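Arginase (Trypanosoma brucei brucei, PDB 4RHJ) is of unknown function but has an arginase-deacetylase fold and belongs to the arginase family, although it evolved without the binuclear manganese cluster of true arginases. Local coordinates at residues Gln103-Ala108 / Asp117-Gly122; Leu121-Ala126 / Gly144-Ser149; Glu129-Gly134 / Val151-Arg156; Pro172-Ser175 / Pro180-Val183. One frame throughout, in Å; residues are numbered along the deposited sequence.

Contact 1. Residues Gln103-Ala108 / Asp117-Gly122; sequences QMLDEA and DEWYLG
Met104 SD lies beside the indole of Trp119, 5.4 Å from the centroid of its six-membered ring and 75° off the ring normal. This is a Met-aromatic contact at the ring edge, where the polarisable sulfur can face the slightly positive rim of C-H groups. The same side chain also meets the indole nearer its root, Met104 CB standing 3.6 Å from Trp119 CZ3. Methionine suits the place because its unbranched chain can bend: with chi2 at -120° it turns past the ring and carries its end on to the helix backbone. There Met104 CE comes within 4.2 Å of Gly122 C, and a glycine, having no side chain, lets the methyl settle directly against the main chain. Leu105 adds a second, lighter touch, its CD2 lying 4.2 Å from Trp119 CZ2, so that two neighbouring loop residues both meet the six-membered ring, their CB and CD2 atoms approaching it obliquely.

The tryptophan thus reaches from helix 116-131 to the loop that leaves strand 95-103, early in the connection from that strand toward strand 136-140. Phe22 and Tyr51 meet the indole as well, Tyr51 edge-to-face, while Phe22 and Phe25 touch Met104. Backbone hydrogen bonding to Gly50 ties Met104 to the end of strand 46-50. Between loop and helix the contact itself is made of dispersion forces and one sulfur-aromatic approach; it therefore depends on the fit of large, mostly buried apolar groups rather than on directional bonds.

Contact 2. Residues Leu121-Ala126 / Gly144-Ser149; sequences LGSLEA and GSATLS
Ser123 overlaps Ser149 where the two backbones come close, with Ser123 CB 3.8 Å from Ser149 OG. The nearest alpha carbons, those of Leu124 and Ser149, are just 4.7 Å apart, a spacing that small side chains permit. Ser123 OG swings away from its own backbone N (chi1 -165°) toward the second segment, where it lies 3.9 Å from Ala146 CB. This hydroxyl is buried and has no hydrogen-bonding partner in the model, so here serine probably serves mainly as a compact group. Ser149 OG has a weak bond, 3.5 Å long, back to Ser145 O. Its chi1 of -30° departs from a staggered value, which may reflect some strain.

Residues 144-149 lead from strand 136-140 into helix 148-157, beginning with a type I turn from Gly144 to Thr147. The preceding Asp143 and this glycine probably correspond to the Gly-Gly-Asp-His-Ser metal-binding signature of catalytic arginases, with Gly144 at the histidine position, consistent with the loss of the dinuclear metal site. Glycine also suits the backbone there, whose phi is positive. The side chain of Ala146 is about 12 Å from that of Asp244, which binds manganese in another structure of this protein; no metal is bound to this chain here. Ser145 OG is held by Asp143 and Tyr51.

Leu124 adds a branched apolar group. Its CD1 rests 3.3 Å from Ser149 O and 4.1 Å from Ser149 CB, while the same side chain continues along helix 148-157 to touch Glu152 and Arg156.

Contact 3. Residues Glu129-Gly134 / Val151-Arg156; sequences ELLEKG and VEAYKR
Leu131 drives one methyl into the start of the Tyr154 side chain, its CD1 lying 3.6 Å from Tyr154 CA and 3.8 Å from Tyr154 CB. The extended leucine conformation makes this possible: CG is anti to the carbonyl carbon (chi1 -76°) and the second torsion carries CD1 straight onward to the facing helix. CD1 also meets Ala153, at 4.1 Å from Ala153 CB, and alanine is well chosen because its lone methyl lets the leucine approach the helix backbone. Both methyls meet the tyrosine ring at Tyr154 CD2, Leu131 CD1 at 3.8 Å and Leu131 CD2 at 3.9 Å.

Tyr154 takes a different first torsion, with CG anti to its backbone N (chi1 -167°). The ring is thereby thrown beside the leucine, and the two side chains cross at about a right angle. Next to them Arg156 curls back on its own helix, making a weak bond from NE to Ala153 O at 3.5 Å. Glu132 OE2 remains 6.4 Å from Arg156 NE; any attraction between these opposite charges would be long-range.

The first segment ends in a Schellman motif. Gly134, with positive phi as glycine readily allows, donates its N to Leu131 O at 3.2 Å and turns the chain away toward strand 136-140. Helix 116-131 touches helix 148-157 here through Leu131, and about one turn earlier through Ser127 and Thr128 against Ala153. Leu130 packs on Val29 of helix 23-30, while Tyr154 reaches Ile163 of strand 163-168 in the parallel sheet.

Contact 4. Residues Pro172-Ser175 / Pro180-Val183; sequences PSVS and PLRV
Arg182 and Leu181 grip the loop Pro172-Ser175, which leaves strand 163-168 of the parallel sheet in this arginase-deacetylase fold and returns as helix 180-186. The side chain of Ser173 is about 6 Å from that of Asp244, which binds manganese in another structure of this protein though no metal is bound to this chain, so the contact borders the region where family members hold metal.

The polar part is a hydrogen bond of 2.7 Å from Arg182 NH1 to Val174 O, with an angle of 160° at the hydrogen. The acceptor lies in the guanidinium plane and the donor in the carbonyl plane, a well-aligned arrangement. Arginine suits the task by its length and flexibility: bent at chi2 (61°), its chain curls around the carbonyl, Arg182 CD coming 3.2 Å from Val174 O. Arg182 NE also forms a salt bridge with Asp186, which would help fix the guanidinium's rotation.

The apolar part centres on the buried Leu181. Val174 crosses it at about a right angle, Val174 CG1 meeting Leu181 CD1 at 4.0 Å, and the beta-branched valine offers a short, stiff surface for it. The leucine's chi1 of -19° is nearly eclipsed, suggesting that a tight site sets its conformation. The same methyl is pressed on backbone oxygens, with Leu181 CD1 lying 3.1 Å from Pro172 O and 3.2 Å from Ser173 O.

Contacts 1, 2 and 3 follow helix 116-131 from its beginning to its end, and contacts 2 and 3 add successive turns of helix 148-157; in all three most touching residues are buried. Met104 CE of contact 1 reaches Ala126 CB of contact 2, while Tyr120 OH probably hydrogen-bonds Glu152 OE1 of contact 3. Contact 4, only partly buried, lies across the fold at helix 180-186, joined to contact 2 where Leu148 packs on Pro180 and Val183. Chemistry varies accordingly: aromatic and sulfur packing in contact 1, small serines in contact 2, leucine against tyrosine in contact 3, and an arginine-carbonyl bond in contact 4.

Contact 1. Residues Gln103-Ala108 / Asp117-Gly122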
# COMPACT_ATOMS: atom_id res chain seq x y z
N GLN A 103 -10.23 0.07 29.18
CA GLN A 103 -11.28 0.78 28.46
C GLN A 103 -12.13 1.67 29.36
O GLN A 103 -12.53 1.27 30.45
CB GLN A 103 -12.20 -0.21 27.74
CG GLN A 103 -11.59 -0.93 26.54
CD GLN A 103 -11.41 -0.02 25.35
OE1 GLN A 103 -11.75 1.15 25.39
NE2 GLN A 103 -10.87 -0.56 24.26
N MET A 104 -12.43 2.88 28.89
CA MET A 104 -13.44 3.73 29.51
C MET A 104 -14.76 2.99 29.77
O MET A 104 -15.29 2.98 30.88
CB MET A 104 -13.72 4.94 28.63
CG MET A 104 -12.58 5.89 28.49
SD MET A 104 -13.06 7.50 29.10
CE MET A 104 -11.47 8.14 29.57
N LEU A 105 -15.27 2.34 28.74
CA LEU A 105 -16.58 1.71 28.78
C LEU A 105 -16.52 0.32 29.41
O LEU A 105 -15.88 -0.59 28.87
CB LEU A 105 -17.14 1.63 27.35
CG LEU A 105 -18.63 1.54 27.02
CD1 LEU A 105 -19.41 2.59 27.77
CD2 LEU A 105 -18.84 1.73 25.52
N ASP A 106 -17.17 0.14 30.55
CA ASP A 106 -17.25 -1.19 31.14
C ASP A 106 -18.16 -2.10 30.33
O ASP A 106 -19.37 -1.87 30.26
CB ASP A 106 -17.74 -1.13 32.59
CG ASP A 106 -17.86 -2.51 33.22
OD1 ASP A 106 -17.40 -3.50 32.62
OD2 ASP A 106 -18.40 -2.61 34.34
N GLU A 107 -17.59 -3.14 29.75
CA GLU A 107 -18.35 -4.08 28.93
C GLU A 107 -19.37 -4.99 29.63
O GLU A 107 -19.82 -5.97 29.05
CB GLU A 107 -17.43 -4.78 27.93
CG GLU A 107 -16.57 -3.83 27.11
CD GLU A 107 -15.34 -4.49 26.53
OE1 GLU A 107 -14.46 -3.77 26.01
OE2 GLU A 107 -15.25 -5.73 26.58
N ALA A 108 -19.73 -4.64 30.87
CA ALA A 108 -20.49 -5.50 31.78
C ALA A 108 -21.26 -4.73 32.85
O ALA A 108 -21.49 -5.26 33.94
CB ALA A 108 -19.56 -6.50 32.45
N ASP A 117 -21.01 14.80 26.20
CA ASP A 117 -20.62 15.46 27.44
C ASP A 117 -20.04 14.44 28.42
O ASP A 117 -19.08 14.73 29.13
CB ASP A 117 -21.81 16.18 28.08
CG ASP A 117 -21.38 17.19 29.12
OD1 ASP A 117 -20.21 17.16 29.54
OD2 ASP A 117 -22.22 18.02 29.53
N GLU A 118 -20.63 13.25 28.46
CA GLU A 118 -20.15 12.23 29.37
C GLU A 118 -18.78 11.70 28.93
O GLU A 118 -17.88 11.61 29.76
CB GLU A 118 -21.17 11.11 29.50
CG GLU A 118 -22.34 11.54 30.40
CD GLU A 118 -23.48 10.54 30.47
OE1 GLU A 118 -24.15 10.50 31.52
OE2 GLU A 118 -23.73 9.81 29.47
N TRP A 119 -18.62 11.39 27.64
CA TRP A 119 -17.32 10.96 27.10
C TRP A 119 -16.25 12.01 27.39
O TRP A 119 -15.09 11.68 27.63
CB TRP A 119 -17.41 10.72 25.58
CG TRP A 119 -17.89 9.33 25.15
CD1 TRP A 119 -19.03 9.04 24.47
CD2 TRP A 119 -17.22 8.08 25.34
NE1 TRP A 119 -19.13 7.69 24.24
CE2 TRP A 119 -18.03 7.08 24.77
CE3 TRP A 119 -16.01 7.71 25.94
CZ2 TRP A 119 -17.67 5.73 24.79
CZ3 TRP A 119 -15.66 6.38 25.96
CH2 TRP A 119 -16.48 5.41 25.38
N TYR A 120 -16.66 13.27 27.36
CA TYR A 120 -15.78 14.41 27.54
C TYR A 120 -15.40 14.64 28.99
O TYR A 120 -14.23 14.82 29.31
CB TYR A 120 -16.44 15.69 27.00
CG TYR A 120 -15.72 16.94 27.42
CD1 TYR A 120 -14.55 17.34 26.78
CD2 TYR A 120 -16.20 17.73 28.45
CE1 TYR A 120 -13.89 18.49 27.16
CE2 TYR A 120 -15.55 18.88 28.84
CZ TYR A 120 -14.39 19.26 28.20
OH TYR A 120 -13.72 20.41 28.58
N LEU A 121 -16.41 14.67 29.85
CA LEU A 121 -16.21 14.90 31.27
C LEU A 121 -15.30 13.83 31.86
O LEU A 121 -14.41 14.14 32.64
CB LEU A 121 -17.55 14.92 32.00
CG LEU A 121 -18.44 16.16 31.84
CD1 LEU A 121 -19.62 16.12 32.81
CD2 LEU A 121 -17.67 17.46 31.99
N GLY A 122 -15.53 12.58 31.47
CA GLY A 122 -14.69 11.47 31.88
C GLY A 122 -13.28 11.54 31.31
O GLY A 122 -12.31 11.49 32.05

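Contact 2. Residues Leu121-Ala126 / Gly144-Ser149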
# COMPACT_ATOMS: atom_id res chain seq x y z
N LEU A 121 -16.41 14.67 29.85
CA LEU A 121 -16.21 14.90 31.27
C LEU A 121 -15.30 13.83 31.86
O LEU A 121 -14.41 14.14 32.64
CB LEU A 121 -17.55 14.92 32.00
CG LEU A 121 -18.44 16.16 31.84
CD1 LEU A 121 -19.62 16.12 32.81
CD2 LEU A 121 -17.67 17.46 31.99
N GLY A 122 -15.53 12.58 31.47
CA GLY A 122 -14.69 11.47 31.88
C GLY A 122 -13.28 11.54 31.31
O GLY A 122 -12.31 11.49 32.05
N SER A 123 -13.18 11.67 29.99
CA SER A 123 -11.89 11.83 29.32
C SER A 123 -11.12 13.00 29.93
O SER A 123 -9.89 12.97 30.03
CB SER A 123 -12.10 12.05 27.81
OG SER A 123 -10.91 11.88 27.07
N LEU A 124 -11.85 14.03 30.33
CA LEU A 124 -11.25 15.17 30.99
C LEU A 124 -10.80 14.76 32.38
O LEU A 124 -9.74 15.13 32.84
CB LEU A 124 -12.26 16.32 31.03
CG LEU A 124 -11.90 17.78 31.28
CD1 LEU A 124 -11.42 18.48 30.02
CD2 LEU A 124 -13.09 18.49 31.91
N GLU A 125 -11.61 13.96 33.06
CA GLU A 125 -11.29 13.52 34.41
C GLU A 125 -10.17 12.49 34.45
O GLU A 125 -9.30 12.54 35.33
CB GLU A 125 -12.53 12.96 35.09
CG GLU A 125 -12.24 11.82 36.01
CD GLU A 125 -13.37 11.57 36.94
OE1 GLU A 125 -14.39 12.28 36.80
OE2 GLU A 125 -13.24 10.68 37.81
N ALA A 126 -10.19 11.54 33.52
CA ALA A 126 -9.09 10.59 33.38
C ALA A 126 -7.77 11.31 33.08
O ALA A 126 -6.79 11.14 33.79
CB ALA A 126 -9.39 9.59 32.29
N GLY A 144 -11.54 11.34 17.89
CA GLY A 144 -10.66 12.49 17.95
C GLY A 144 -11.08 13.52 18.96
O GLY A 144 -10.36 14.48 19.19
N SER A 145 -12.24 13.30 19.58
CA SER A 145 -12.73 14.16 20.67
C SER A 145 -11.82 14.16 21.88
O SER A 145 -11.75 15.15 22.62
CB SER A 145 -14.12 13.71 21.09
OG SER A 145 -14.19 12.30 21.19
N ALA A 146 -11.13 13.05 22.08
CA ALA A 146 -10.15 12.92 23.16
C ALA A 146 -8.87 13.69 22.86
O ALA A 146 -7.82 13.37 23.40
CB ALA A 146 -9.82 11.46 23.40
N THR A 147 -8.95 14.68 21.98
CA THR A 147 -7.85 15.62 21.83
C THR A 147 -8.20 16.82 22.68
O THR A 147 -7.41 17.24 23.52
CB THR A 147 -7.60 16.00 20.37
OG1 THR A 147 -6.92 14.92 19.72
CG2 THR A 147 -6.75 17.28 20.26
N LEU A 148 -9.41 17.32 22.48
CA LEU A 148 -9.95 18.44 23.24
C LEU A 148 -9.82 18.27 24.76
O LEU A 148 -9.26 19.12 25.43
CB LEU A 148 -11.43 18.63 22.85
CG LEU A 148 -12.31 19.62 23.59
CD1 LEU A 148 -11.66 21.00 23.64
CD2 LEU A 148 -13.66 19.69 22.91
N SER A 149 -10.31 17.15 25.30
CA SER A 149 -10.36 16.92 26.75
C SER A 149 -8.99 16.83 27.40
O SER A 149 -8.77 17.38 28.47
CB SER A 149 -11.13 15.64 27.06
OG SER A 149 -12.12 15.38 26.08

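Contact 3. Residues Glu129-Gly134 / Val151-Arg156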
# COMPACT_ATOMS: atom_id res chain seq x y z
N GLU A 129 -6.44 13.14 35.89
CA GLU A 129 -5.98 12.26 36.97
C GLU A 129 -4.78 11.42 36.54
O GLU A 129 -4.14 10.78 37.37
CB GLU A 129 -7.12 11.33 37.43
CG GLU A 129 -6.95 10.79 38.84
CD GLU A 129 -7.82 11.50 39.88
OE1 GLU A 129 -8.48 12.50 39.54
OE2 GLU A 129 -7.86 11.04 41.04
N LEU A 130 -4.48 11.44 35.25
CA LEU A 130 -3.27 10.81 34.74
C LEU A 130 -2.11 11.80 34.71
O LEU A 130 -0.96 11.45 34.98
CB LEU A 130 -3.50 10.25 33.33
CG LEU A 130 -4.26 8.92 33.33
CD1 LEU A 130 -4.27 8.26 31.96
CD2 LEU A 130 -3.71 7.99 34.42
N LEU A 131 -2.45 13.04 34.39
CA LEU A 131 -1.49 14.13 34.29
C LEU A 131 -1.07 14.62 35.66
O LEU A 131 0.07 15.04 35.84
CB LEU A 131 -2.07 15.30 33.50
CG LEU A 131 -2.14 15.15 31.99
CD1 LEU A 131 -2.85 16.34 31.39
CD2 LEU A 131 -0.75 14.99 31.43
N GLU A 132 -1.98 14.57 36.63
CA GLU A 132 -1.63 14.98 37.98
C GLU A 132 -0.49 14.11 38.49
O GLU A 132 0.44 14.61 39.13
CB GLU A 132 -2.84 14.90 38.91
CG GLU A 132 -3.72 16.12 38.84
CD GLU A 132 -4.99 15.97 39.64
OE1 GLU A 132 -4.99 15.27 40.67
OE2 GLU A 132 -6.01 16.58 39.24
N LYS A 133 -0.52 12.83 38.15
CA LYS A 133 0.44 11.88 38.69
C LYS A 133 1.73 11.74 37.87
O LYS A 133 2.58 10.91 38.17
CB LYS A 133 -0.20 10.50 38.85
CG LYS A 133 -1.54 10.45 39.56
CD LYS A 133 -2.07 9.02 39.55
CE LYS A 133 -3.38 8.88 40.32
NZ LYS A 133 -3.19 8.75 41.79
N GLY A 134 1.87 12.54 36.83
CA GLY A 134 3.11 12.53 36.07
C GLY A 134 3.22 11.39 35.06
O GLY A 134 4.32 11.01 34.68
N VAL A 151 -5.85 17.82 26.30
CA VAL A 151 -5.12 19.07 26.31
C VAL A 151 -5.78 20.09 27.26
O VAL A 151 -5.10 20.97 27.78
CB VAL A 151 -5.00 19.66 24.88
CG1 VAL A 151 -6.34 19.86 24.32
CG2 VAL A 151 -4.23 20.98 24.88
N GLU A 152 -7.08 19.97 27.51
CA GLU A 152 -7.73 20.90 28.44
C GLU A 152 -7.48 20.56 29.91
O GLU A 152 -7.47 21.45 30.76
CB GLU A 152 -9.22 20.99 28.16
CG GLU A 152 -9.53 21.96 27.04
CD GLU A 152 -10.96 22.38 27.01
OE1 GLU A 152 -11.82 21.52 27.26
OE2 GLU A 152 -11.22 23.57 26.74
N ALA A 153 -7.28 19.28 30.20
CA ALA A 153 -6.82 18.82 31.51
C ALA A 153 -5.40 19.30 31.81
O ALA A 153 -5.01 19.46 32.96
CB ALA A 153 -6.87 17.35 31.58
N TYR A 154 -4.63 19.50 30.74
CA TYR A 154 -3.23 19.91 30.85
C TYR A 154 -3.12 21.39 31.17
O TYR A 154 -2.34 21.80 32.03
CB TYR A 154 -2.46 19.60 29.56
CG TYR A 154 -0.97 19.69 29.71
CD1 TYR A 154 -0.32 20.92 29.70
CD2 TYR A 154 -0.20 18.55 29.86
CE1 TYR A 154 1.04 21.00 29.85
CE2 TYR A 154 1.17 18.63 30.01
CZ TYR A 154 1.78 19.85 30.00
OH TYR A 154 3.14 19.92 30.15
N LYS A 155 -3.91 22.17 30.44
CA LYS A 155 -3.92 23.62 30.60
C LYS A 155 -4.59 24.03 31.91
O LYS A 155 -4.34 25.10 32.44
CB LYS A 155 -4.62 24.27 29.41
CG LYS A 155 -4.23 25.71 29.17
CD LYS A 155 -2.76 25.84 28.82
CE LYS A 155 -2.44 27.23 28.34
NZ LYS A 155 -1.02 27.35 27.96
N ARG A 156 -5.47 23.17 32.41
CA ARG A 156 -6.06 23.37 33.73
C ARG A 156 -4.98 23.23 34.80
O ARG A 156 -4.82 24.10 35.66
CB ARG A 156 -7.18 22.37 33.96
CG ARG A 156 -7.47 22.06 35.42
CD ARG A 156 -7.81 20.58 35.59
NE ARG A 156 -8.18 19.98 34.32
CZ ARG A 156 -9.41 20.02 33.81
NH1 ARG A 156 -10.39 20.63 34.46
NH2 ARG A 156 -9.66 19.45 32.64

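Contact 4. Residues Pro172-Ser175 / Pro180-Val183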
# COMPACT_ATOMS: atom_id res chain seq x y z
N PRO A 172 -8.16 19.03 7.69
CA PRO A 172 -7.73 19.93 8.77
C PRO A 172 -8.59 19.78 10.01
O PRO A 172 -8.10 20.04 11.10
CB PRO A 172 -7.87 21.32 8.16
CG PRO A 172 -7.81 21.12 6.71
CD PRO A 172 -8.43 19.77 6.44
N SER A 173 -9.85 19.38 9.83
CA SER A 173 -10.77 19.16 10.93
C SER A 173 -10.91 20.43 11.80
O SER A 173 -10.70 20.40 13.00
CB SER A 173 -10.32 17.97 11.78
OG SER A 173 -11.37 17.44 12.57
N VAL A 174 -11.26 21.53 11.15
CA VAL A 174 -11.32 22.84 11.80
C VAL A 174 -12.44 23.74 11.30
O VAL A 174 -12.77 24.75 11.93
CB VAL A 174 -9.99 23.60 11.62
CG1 VAL A 174 -8.88 22.98 12.47
CG2 VAL A 174 -9.60 23.64 10.16
N SER A 175 -13.03 23.39 10.16
CA SER A 175 -14.14 24.15 9.58
C SER A 175 -15.34 24.13 10.51
O SER A 175 -16.07 25.10 10.60
CB SER A 175 -14.53 23.60 8.21
OG SER A 175 -15.80 22.99 8.26
N PRO A 180 -12.48 19.29 17.52
CA PRO A 180 -11.68 19.47 18.73
C PRO A 180 -10.47 20.39 18.61
O PRO A 180 -9.98 20.85 19.63
CB PRO A 180 -11.23 18.04 19.04
CG PRO A 180 -11.24 17.37 17.76
CD PRO A 180 -12.39 17.92 16.99
N LEU A 181 -9.97 20.66 17.41
CA LEU A 181 -8.83 21.56 17.26
C LEU A 181 -9.32 23.00 17.09
O LEU A 181 -8.72 23.95 17.61
CB LEU A 181 -7.97 21.13 16.07
CG LEU A 181 -8.20 19.68 15.64
CD1 LEU A 181 -7.85 19.49 14.18
CD2 LEU A 181 -7.41 18.73 16.53
N ARG A 182 -10.41 23.15 16.36
CA ARG A 182 -11.12 24.41 16.22
C ARG A 182 -11.55 24.96 17.58
O ARG A 182 -11.54 26.17 17.82
CB ARG A 182 -12.33 24.22 15.30
CG ARG A 182 -13.21 25.43 15.15
CD ARG A 182 -12.44 26.58 14.57
NE ARG A 182 -13.29 27.76 14.41
CZ ARG A 182 -14.02 28.01 13.33
NH1 ARG A 182 -13.99 27.17 12.30
NH2 ARG A 182 -14.76 29.10 13.28
N VAL A 183 -11.94 24.06 18.48
CA VAL A 183 -12.37 24.47 19.80
C VAL A 183 -11.18 24.96 20.61
O VAL A 183 -11.29 25.92 21.37
CB VAL A 183 -13.06 23.32 20.55
CG1 VAL A 183 -13.40 23.73 21.98
CG2 VAL A 183 -14.31 22.89 19.81